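Local atomic coordinates of paenibacillus xanthan lyase (PDB entry 6F2P), a protein that cleaves the polysaccharide xanthan as a calcium-binding lyase (EC 4.2.2.12), probably by the beta-elimination chemistry of polysaccharide lyase family 8. Residues D820-Y834 with S885-V899. Numbering follows the deposited sequence.
Sequences DVKSRIMKSTNSGIY and SSSGYKLMLDNFSLV. With CA (calcium ion), chain C.
Arg824 O takes a bond of 2.8 Å from Asp894 N, nearly in line with the carbonyl, and a second, weak one from Asn895 N. With both residues facing Arg824, this is a classic beta bulge, and the side chains of Arg824 and Asp894 lie side by side and point the same way. The carboxylate oxygen Asp894 OD2 lies in the guanidinium plane, 3.2 Å from Arg824 NH1, in a salt bridge whose guanidinium and carboxylate planes are 61° apart; NH1 also donates to Asn789 O. The other oxygen, OD1, binds calcium at 2.3 Å and the backbone O of Asp894 joins it, while Glu769, Glu771, Ser791 and Lys794 complete the site. Arginine and metal thus divide one carboxylate between them, which probably disperses its charge and limits its rotation. The bulge interrupts an otherwise regular antiparallel pairing of 820-826 with 891-899 in a beta-sandwich domain, where 857-867 flanks the first strand on its other edge. On the sheet face that carries Ile825 and Leu893, Ile825 CD1 rests on Leu893 CD1, whereas Ile825 CG2 meets Leu891 CD1, the two side chains crossing at about a right angle. Leu891 in turn lays CD2 over the centre of the Tyr834 ring, 3.7 Å from its centroid, a CH-pi contact. Between the end of strand 820-826 and the start of strand 891-899, a water accepts from Met892 N and donates to Met826 O and Ser831 OG. Beyond the strands the loops interlock through Asn830, whose CG stands anti to the backbone N (chi1 -164°), which carries the amide across to the other loop, where OD1 accepts from Lys890 N at 2.9 Å, with the donor well above the amide plane. Alongside, Ser886 OG accepts from Ser831 N and donates to Gly888 O.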
ATOM      1  N   ASP A 820       7.258 -33.144 -16.501  1.00 37.82           N
ATOM      2  CA  ASP A 820       7.421 -34.138 -15.460  1.00 32.39           C
ATOM      3  C   ASP A 820       8.118 -33.435 -14.288  1.00 33.11           C
ATOM      4  O   ASP A 820       9.177 -32.828 -14.460  1.00 29.61           O
ATOM      5  CB  ASP A 820       8.267 -35.287 -16.012  1.00 36.20           C
ATOM      6  CG  ASP A 820       8.160 -36.542 -15.188  1.00 50.90           C
ATOM      7  OD1 ASP A 820       7.186 -36.669 -14.416  1.00 49.56           O
ATOM      8  OD2 ASP A 820       9.053 -37.408 -15.321  1.00 58.82           O
ATOM      9  N   VAL A 821       7.514 -33.480 -13.104  1.00 35.56           N
ATOM     10  CA  VAL A 821       8.069 -32.757 -11.963  1.00 28.04           C
ATOM     11  C   VAL A 821       8.961 -33.628 -11.087  1.00 28.83           C
ATOM     12  O   VAL A 821       8.500 -34.599 -10.491  1.00 34.19           O
ATOM     13  CB  VAL A 821       6.974 -32.138 -11.093  1.00 23.32           C
ATOM     14  CG1 VAL A 821       7.599 -31.402  -9.915  1.00 22.22           C
ATOM     15  CG2 VAL A 821       6.132 -31.193 -11.922  1.00 20.99           C
ATOM     16  N   LYS A 822      10.238 -33.265 -11.014  1.00 24.71           N
ATOM     17  CA  LYS A 822      11.219 -33.997 -10.220  1.00 25.02           C
ATOM     18  C   LYS A 822      11.755 -33.156  -9.057  1.00 29.17           C
ATOM     19  O   LYS A 822      11.811 -31.927  -9.127  1.00 28.09           O
ATOM     20  CB  LYS A 822      12.385 -34.452 -11.106  1.00 25.86           C
ATOM     21  CG  LYS A 822      11.975 -35.312 -12.289  1.00 33.33           C
ATOM     22  CD  LYS A 822      13.177 -35.918 -13.017  1.00 33.69           C
ATOM     23  CE  LYS A 822      12.732 -37.043 -13.946  1.00 34.94           C
ATOM     24  NZ  LYS A 822      13.848 -37.676 -14.711  1.00 35.43           N
ATOM     25  N   SER A 823      12.156 -33.819  -7.983  1.00 26.40           N
ATOM     26  CA  SER A 823      12.800 -33.117  -6.882  1.00 27.08           C
ATOM     27  C   SER A 823      14.034 -33.879  -6.432  1.00 24.00           C
ATOM     28  O   SER A 823      14.035 -35.108  -6.415  1.00 28.66           O
ATOM     29  CB  SER A 823      11.832 -32.928  -5.712  1.00 26.69           C
ATOM     30  OG  SER A 823      11.460 -34.172  -5.150  1.00 33.68           O
ATOM     31  N   ARG A 824      15.092 -33.150  -6.099  1.00 24.49           N
ATOM     32  CA  ARG A 824      16.314 -33.771  -5.604  1.00 29.01           C
ATOM     33  C   ARG A 824      16.316 -33.682  -4.089  1.00 25.89           C
ATOM     34  O   ARG A 824      16.239 -32.595  -3.526  1.00 27.98           O
ATOM     35  CB  ARG A 824      17.563 -33.107  -6.193  1.00 24.87           C
ATOM     36  CG  ARG A 824      18.866 -33.803  -5.842  1.00 26.47           C
ATOM     37  CD  ARG A 824      20.054 -33.142  -6.534  1.00 31.94           C
ATOM     38  NE  ARG A 824      21.159 -34.074  -6.759  1.00 41.12           N
ATOM     39  CZ  ARG A 824      22.300 -34.068  -6.078  1.00 41.78           C
ATOM     40  NH1 ARG A 824      22.507 -33.175  -5.123  1.00 36.06           N
ATOM     41  NH2 ARG A 824      23.244 -34.956  -6.357  1.00 46.97           N
ATOM     42  N   ILE A 825      16.384 -34.841  -3.443  1.00 22.30           N
ATOM     43  CA  ILE A 825      16.276 -34.941  -2.000  1.00 26.28           C
ATOM     44  C   ILE A 825      17.597 -35.426  -1.402  1.00 34.55           C
ATOM     45  O   ILE A 825      18.159 -36.426  -1.863  1.00 38.32           O
ATOM     46  CB  ILE A 825      15.157 -35.936  -1.610  1.00 29.21           C
ATOM     47  CG1 ILE A 825      13.810 -35.523  -2.232  1.00 24.41           C
ATOM     48  CG2 ILE A 825      15.085 -36.107  -0.094  1.00 27.78           C
ATOM     49  CD1 ILE A 825      13.403 -34.088  -1.965  1.00 25.64           C
ATOM     50  N   MET A 826      18.100 -34.723  -0.388  1.00 28.39           N
ATOM     51  CA  MET A 826      19.294 -35.180   0.318  1.00 28.97           C
ATOM     52  C   MET A 826      18.912 -36.225   1.366  1.00 36.37           C
ATOM     53  O   MET A 826      17.819 -36.170   1.947  1.00 28.04           O
ATOM     54  CB  MET A 826      20.007 -34.005   0.976  1.00 27.77           C
ATOM     55  CG  MET A 826      20.347 -32.884   0.024  1.00 26.15           C
ATOM     56  SD  MET A 826      21.600 -33.392  -1.156  1.00 38.64           S
ATOM     57  CE  MET A 826      20.620 -33.428  -2.638  1.00 41.89           C
ATOM     58  N   LYS A 827      19.804 -37.184   1.600  1.00 33.58           N
ATOM     59  CA  LYS A 827      19.549 -38.215   2.599  1.00 33.72           C
ATOM     60  C   LYS A 827      19.536 -37.606   3.995  1.00 36.48           C
ATOM     61  O   LYS A 827      20.381 -36.774   4.338  1.00 33.95           O
ATOM     62  CB  LYS A 827      20.598 -39.332   2.526  1.00 40.36           C
ATOM     63  CG  LYS A 827      20.361 -40.486   3.505  1.00 42.42           C
ATOM     64  CD  LYS A 827      21.476 -41.521   3.422  1.00 47.71           C
ATOM     65  CE  LYS A 827      21.338 -42.593   4.495  1.00 38.49           C
ATOM     66  NZ  LYS A 827      22.529 -43.490   4.483  1.00 45.96           N
ATOM     67  N   SER A 828      18.568 -38.028   4.796  1.00 32.59           N
ATOM     68  CA  SER A 828      18.445 -37.563   6.163  1.00 34.49           C
ATOM     69  C   SER A 828      17.770 -38.671   6.949  1.00 39.26           C
ATOM     70  O   SER A 828      16.814 -39.280   6.471  1.00 38.88           O
ATOM     71  CB  SER A 828      17.610 -36.281   6.210  1.00 38.14           C
ATOM     72  OG  SER A 828      17.295 -35.889   7.536  1.00 39.43           O
ATOM     73  N   THR A 829      18.267 -38.943   8.151  1.00 38.87           N
ATOM     74  CA  THR A 829      17.690 -40.000   8.974  1.00 41.20           C
ATOM     75  C   THR A 829      16.284 -39.608   9.428  1.00 47.64           C
ATOM     76  O   THR A 829      15.520 -40.441   9.921  1.00 48.28           O
ATOM     77  CB  THR A 829      18.591 -40.342  10.180  1.00 41.60           C
ATOM     78  OG1 THR A 829      18.958 -39.138  10.862  1.00 50.78           O
ATOM     79  CG2 THR A 829      19.860 -41.050   9.712  1.00 33.27           C
ATOM     80  N   ASN A 830      15.959 -38.328   9.246  1.00 47.41           N
ATOM     81  CA  ASN A 830      14.627 -37.798   9.500  1.00 40.19           C
ATOM     82  C   ASN A 830      13.987 -37.382   8.183  1.00 38.60           C
ATOM     83  O   ASN A 830      14.100 -36.226   7.775  1.00 35.68           O
ATOM     84  CB  ASN A 830      14.722 -36.590  10.429  1.00 41.01           C
ATOM     85  CG  ASN A 830      13.388 -36.211  11.045  1.00 43.85           C
ATOM     86  OD1 ASN A 830      12.325 -36.497  10.487  1.00 41.34           O
ATOM     87  ND2 ASN A 830      13.437 -35.558  12.206  1.00 40.00           N
ATOM     88  N   SER A 831      13.333 -38.333   7.517  1.00 43.58           N
ATOM     89  CA  SER A 831      12.673 -38.091   6.235  1.00 39.99           C
ATOM     90  C   SER A 831      11.268 -38.682   6.220  1.00 36.59           C
ATOM     91  O   SER A 831      11.104 -39.899   6.303  1.00 36.78           O
ATOM     92  CB  SER A 831      13.482 -38.704   5.088  1.00 37.83           C
ATOM     93  OG  SER A 831      14.769 -38.120   4.988  1.00 38.11           O
ATOM     94  N   GLY A 832      10.258 -37.825   6.100  1.00 31.56           N
ATOM     95  CA  GLY A 832       8.879 -38.285   6.076  1.00 31.72           C
ATOM     96  C   GLY A 832       8.430 -38.773   4.708  1.00 35.89           C
ATOM     97  O   GLY A 832       9.252 -39.092   3.844  1.00 32.30           O
ATOM     98  N   ILE A 833       7.114 -38.845   4.524  1.00 33.07           N
ATOM     99  CA  ILE A 833       6.513 -39.199   3.241  1.00 34.21           C
ATOM    100  C   ILE A 833       5.725 -38.004   2.729  1.00 32.14           C
ATOM    101  O   ILE A 833       4.818 -37.518   3.405  1.00 31.92           O
ATOM    102  CB  ILE A 833       5.537 -40.385   3.366  1.00 37.96           C
ATOM    103  CG1 ILE A 833       6.258 -41.629   3.888  1.00 33.63           C
ATOM    104  CG2 ILE A 833       4.858 -40.656   2.032  1.00 27.23           C
ATOM    105  CD1 ILE A 833       5.356 -42.817   4.054  1.00 27.43           C
ATOM    106  N   TYR A 834       6.063 -37.534   1.533  1.00 31.51           N
ATOM    107  CA  TYR A 834       5.470 -36.305   1.019  1.00 29.06           C
ATOM    108  C   TYR A 834       4.576 -36.488  -0.208  1.00 28.85           C
ATOM    109  O   TYR A 834       4.780 -37.399  -1.011  1.00 36.89           O
ATOM    110  CB  TYR A 834       6.560 -35.265   0.769  1.00 25.49           C
ATOM    111  CG  TYR A 834       7.070 -34.654   2.055  1.00 29.13           C
ATOM    112  CD1 TYR A 834       8.058 -35.282   2.809  1.00 28.89           C
ATOM    113  CD2 TYR A 834       6.543 -33.460   2.532  1.00 29.44           C
ATOM    114  CE1 TYR A 834       8.514 -34.729   3.996  1.00 30.68           C
ATOM    115  CE2 TYR A 834       6.991 -32.901   3.720  1.00 32.59           C
ATOM    116  CZ  TYR A 834       7.972 -33.539   4.447  1.00 31.94           C
ATOM    117  OH  TYR A 834       8.412 -32.975   5.620  1.00 28.42           O
ATOM    118  N   SER A 885      11.346 -46.315  10.156  1.00 50.04           N
ATOM    119  CA  SER A 885      12.755 -46.163  10.493  1.00 48.51           C
ATOM    120  C   SER A 885      13.196 -44.699  10.481  1.00 43.50           C
ATOM    121  O   SER A 885      14.372 -44.395  10.687  1.00 38.12           O
ATOM    122  CB  SER A 885      13.620 -46.985   9.537  1.00 45.47           C
ATOM    123  OG  SER A 885      13.018 -48.239   9.271  1.00 51.07           O
ATOM    124  N   SER A 886      12.251 -43.792  10.252  1.00 45.68           N
ATOM    125  CA  SER A 886      12.564 -42.364  10.239  1.00 44.66           C
ATOM    126  C   SER A 886      12.446 -41.724  11.629  1.00 45.53           C
ATOM    127  O   SER A 886      11.587 -42.111  12.427  1.00 41.78           O
ATOM    128  CB  SER A 886      11.660 -41.637   9.246  1.00 42.67           C
ATOM    129  OG  SER A 886      11.969 -40.257   9.198  1.00 44.98           O
ATOM    130  N   SER A 887      13.322 -40.755  11.908  1.00 48.24           N
ATOM    131  CA  SER A 887      13.298 -39.984  13.156  1.00 37.39           C
ATOM    132  C   SER A 887      11.961 -39.277  13.329  1.00 44.97           C
ATOM    133  O   SER A 887      11.449 -39.145  14.445  1.00 52.50           O
ATOM    134  CB  SER A 887      14.392 -38.909  13.149  1.00 34.95           C
ATOM    135  OG  SER A 887      15.696 -39.452  13.078  1.00 40.02           O
ATOM    136  N   GLY A 888      11.416 -38.801  12.213  1.00 41.04           N
ATOM    137  CA  GLY A 888      10.190 -38.029  12.220  1.00 37.38           C
ATOM    138  C   GLY A 888       9.681 -37.755  10.819  1.00 38.39           C
ATOM    139  O   GLY A 888       9.759 -38.610   9.937  1.00 40.00           O
ATOM    140  N   TYR A 889       9.174 -36.547  10.611  1.00 39.20           N
ATOM    141  CA  TYR A 889       8.483 -36.220   9.373  1.00 31.97           C
ATOM    142  C   TYR A 889       9.220 -35.184   8.529  1.00 29.50           C
ATOM    143  O   TYR A 889       8.668 -34.666   7.556  1.00 24.06           O
ATOM    144  CB  TYR A 889       7.080 -35.698   9.684  1.00 31.56           C
ATOM    145  CG  TYR A 889       6.183 -36.667  10.420  1.00 39.41           C
ATOM    146  CD1 TYR A 889       6.093 -36.652  11.810  1.00 38.96           C
ATOM    147  CD2 TYR A 889       5.405 -37.587   9.727  1.00 40.95           C
ATOM    148  CE1 TYR A 889       5.251 -37.528  12.491  1.00 34.40           C
ATOM    149  CE2 TYR A 889       4.564 -38.471  10.396  1.00 51.03           C
ATOM    150  CZ  TYR A 889       4.492 -38.439  11.776  1.00 49.45           C
ATOM    151  OH  TYR A 889       3.659 -39.321  12.427  1.00 40.32           O
ATOM    152  N   LYS A 890      10.463 -34.885   8.890  1.00 33.23           N
ATOM    153  CA  LYS A 890      11.207 -33.832   8.201  1.00 31.44           C
ATOM    154  C   LYS A 890      11.651 -34.212   6.790  1.00 35.30           C
ATOM    155  O   LYS A 890      11.252 -35.249   6.248  1.00 34.58           O
ATOM    156  CB  LYS A 890      12.390 -33.362   9.048  1.00 33.46           C
ATOM    157  CG  LYS A 890      11.959 -32.771  10.383  1.00 37.88           C
ATOM    158  CD  LYS A 890      13.133 -32.214  11.173  1.00 35.41           C
ATOM    159  CE  LYS A 890      12.654 -31.627  12.493  1.00 31.49           C
ATOM    160  NZ  LYS A 890      13.743 -30.896  13.190  1.00 35.89           N
ATOM    161  N   LEU A 891      12.472 -33.357   6.193  1.00 33.22           N
ATOM    162  CA  LEU A 891      12.886 -33.560   4.815  1.00 28.73           C
ATOM    163  C   LEU A 891      14.026 -32.616   4.477  1.00 32.31           C
ATOM    164  O   LEU A 891      14.068 -31.482   4.963  1.00 36.03           O
ATOM    165  CB  LEU A 891      11.703 -33.306   3.882  1.00 30.61           C
ATOM    166  CG  LEU A 891      11.875 -33.447   2.370  1.00 29.24           C
ATOM    167  CD1 LEU A 891      12.131 -34.897   1.975  1.00 32.96           C
ATOM    168  CD2 LEU A 891      10.642 -32.908   1.661  1.00 23.39           C
ATOM    169  N   MET A 892      14.957 -33.094   3.660  1.00 25.25           N
ATOM    170  CA  MET A 892      16.037 -32.258   3.155  1.00 28.13           C
ATOM    171  C   MET A 892      15.851 -32.018   1.656  1.00 34.46           C
ATOM    172  O   MET A 892      16.358 -32.780   0.827  1.00 37.38           O
ATOM    173  CB  MET A 892      17.398 -32.909   3.423  1.00 31.43           C
ATOM    174  CG  MET A 892      17.857 -32.843   4.871  1.00 30.57           C
ATOM    175  SD  MET A 892      18.273 -31.165   5.394  1.00 31.58           S
ATOM    176  CE  MET A 892      18.049 -31.319   7.164  1.00 24.07           C
ATOM    177  N   LEU A 893      15.125 -30.958   1.312  1.00 30.96           N
ATOM    178  CA  LEU A 893      14.824 -30.640  -0.084  1.00 27.88           C
ATOM    179  C   LEU A 893      15.948 -29.839  -0.752  1.00 27.16           C
ATOM    180  O   LEU A 893      16.330 -28.772  -0.271  1.00 28.93           O
ATOM    181  CB  LEU A 893      13.500 -29.876  -0.157  1.00 23.51           C
ATOM    182  CG  LEU A 893      12.966 -29.381  -1.502  1.00 25.06           C
ATOM    183  CD1 LEU A 893      12.836 -30.514  -2.510  1.00 24.16           C
ATOM    184  CD2 LEU A 893      11.618 -28.713  -1.274  1.00 28.69           C
ATOM    185  N   ASP A 894      16.474 -30.348  -1.861  1.00 21.44           N
ATOM    186  CA  ASP A 894      17.561 -29.659  -2.554  1.00 26.12           C
ATOM    187  C   ASP A 894      17.017 -28.753  -3.650  1.00 28.12           C
ATOM    188  O   ASP A 894      17.321 -27.561  -3.677  1.00 28.10           O
ATOM    189  CB  ASP A 894      18.586 -30.655  -3.123  1.00 25.27           C
ATOM    190  CG  ASP A 894      19.834 -29.967  -3.696  1.00 31.83           C
ATOM    191  OD1 ASP A 894      19.954 -28.726  -3.564  1.00 28.73           O
ATOM    192  OD2 ASP A 894      20.704 -30.667  -4.266  1.00 21.63           O
ATOM    193  N   ASN A 895      16.218 -29.319  -4.554  1.00 27.19           N
ATOM    194  CA  ASN A 895      15.648 -28.532  -5.646  1.00 26.87           C
ATOM    195  C   ASN A 895      14.467 -29.197  -6.349  1.00 24.43           C
ATOM    196  O   ASN A 895      14.066 -30.305  -6.002  1.00 20.04           O
ATOM    197  CB  ASN A 895      16.728 -28.139  -6.665  1.00 22.87           C
ATOM    198  CG  ASN A 895      17.340 -29.337  -7.382  1.00 28.29           C
ATOM    199  OD1 ASN A 895      16.700 -30.371  -7.566  1.00 28.18           O
ATOM    200  ND2 ASN A 895      18.591 -29.188  -7.806  1.00 29.96           N
ATOM    201  N   PHE A 896      13.912 -28.490  -7.327  1.00 23.05           N
ATOM    202  CA  PHE A 896      12.952 -29.061  -8.256  1.00 20.40           C
ATOM    203  C   PHE A 896      13.544 -28.959  -9.656  1.00 27.80           C
ATOM    204  O   PHE A 896      14.349 -28.069  -9.934  1.00 26.95           O
ATOM    205  CB  PHE A 896      11.630 -28.293  -8.233  1.00 18.75           C
ATOM    206  CG  PHE A 896      10.834 -28.461  -6.968  1.00 23.35           C
ATOM    207  CD1 PHE A 896      10.128 -29.628  -6.731  1.00 20.51           C
ATOM    208  CD2 PHE A 896      10.764 -27.437  -6.035  1.00 22.48           C
ATOM    209  CE1 PHE A 896       9.387 -29.785  -5.581  1.00 22.94           C
ATOM    210  CE2 PHE A 896      10.015 -27.585  -4.876  1.00 28.54           C
ATOM    211  CZ  PHE A 896       9.328 -28.765  -4.649  1.00 25.91           C
ATOM    212  N   SER A 897      13.150 -29.878 -10.527  1.00 26.09           N
ATOM    213  CA  SER A 897      13.420 -29.756 -11.947  1.00 26.73           C
ATOM    214  C   SER A 897      12.118 -30.012 -12.680  1.00 21.19           C
ATOM    215  O   SER A 897      11.341 -30.864 -12.271  1.00 22.24           O
ATOM    216  CB  SER A 897      14.465 -30.779 -12.393  1.00 28.07           C
ATOM    217  OG  SER A 897      15.736 -30.494 -11.843  1.00 34.30           O
ATOM    218  N   LEU A 898      11.866 -29.267 -13.747  1.00 23.42           N
ATOM    219  CA  LEU A 898      10.755 -29.581 -14.637  1.00 27.32           C
ATOM    220  C   LEU A 898      11.339 -30.072 -15.949  1.00 27.61           C
ATOM    221  O   LEU A 898      12.043 -29.333 -16.635  1.00 30.66           O
ATOM    222  CB  LEU A 898       9.876 -28.359 -14.893  1.00 25.44           C
ATOM    223  CG  LEU A 898       9.461 -27.522 -13.688  1.00 24.75           C
ATOM    224  CD1 LEU A 898       8.489 -26.443 -14.131  1.00 27.98           C
ATOM    225  CD2 LEU A 898       8.863 -28.384 -12.601  1.00 23.85           C
ATOM    226  N   VAL A 899      11.050 -31.324 -16.281  1.00 23.82           N
ATOM    227  CA  VAL A 899      11.585 -31.969 -17.470  1.00 29.75           C
ATOM    228  C   VAL A 899      10.481 -32.109 -18.509  1.00 26.98           C
ATOM    229  O   VAL A 899       9.343 -32.404 -18.158  1.00 26.59           O
ATOM    230  CB  VAL A 899      12.106 -33.370 -17.122  1.00 32.84           C
ATOM    231  CG1 VAL A 899      12.759 -34.017 -18.332  1.00 32.49           C
ATOM    232  CG2 VAL A 899      13.075 -33.287 -15.951  1.00 32.67           C
TER
HETATM  233 CA    CA C1102      19.911 -26.465  -3.460  1.00 24.30          CA
HETATM  234  O   HOH W   1      15.389 -35.625   3.566  1.00 37.89           O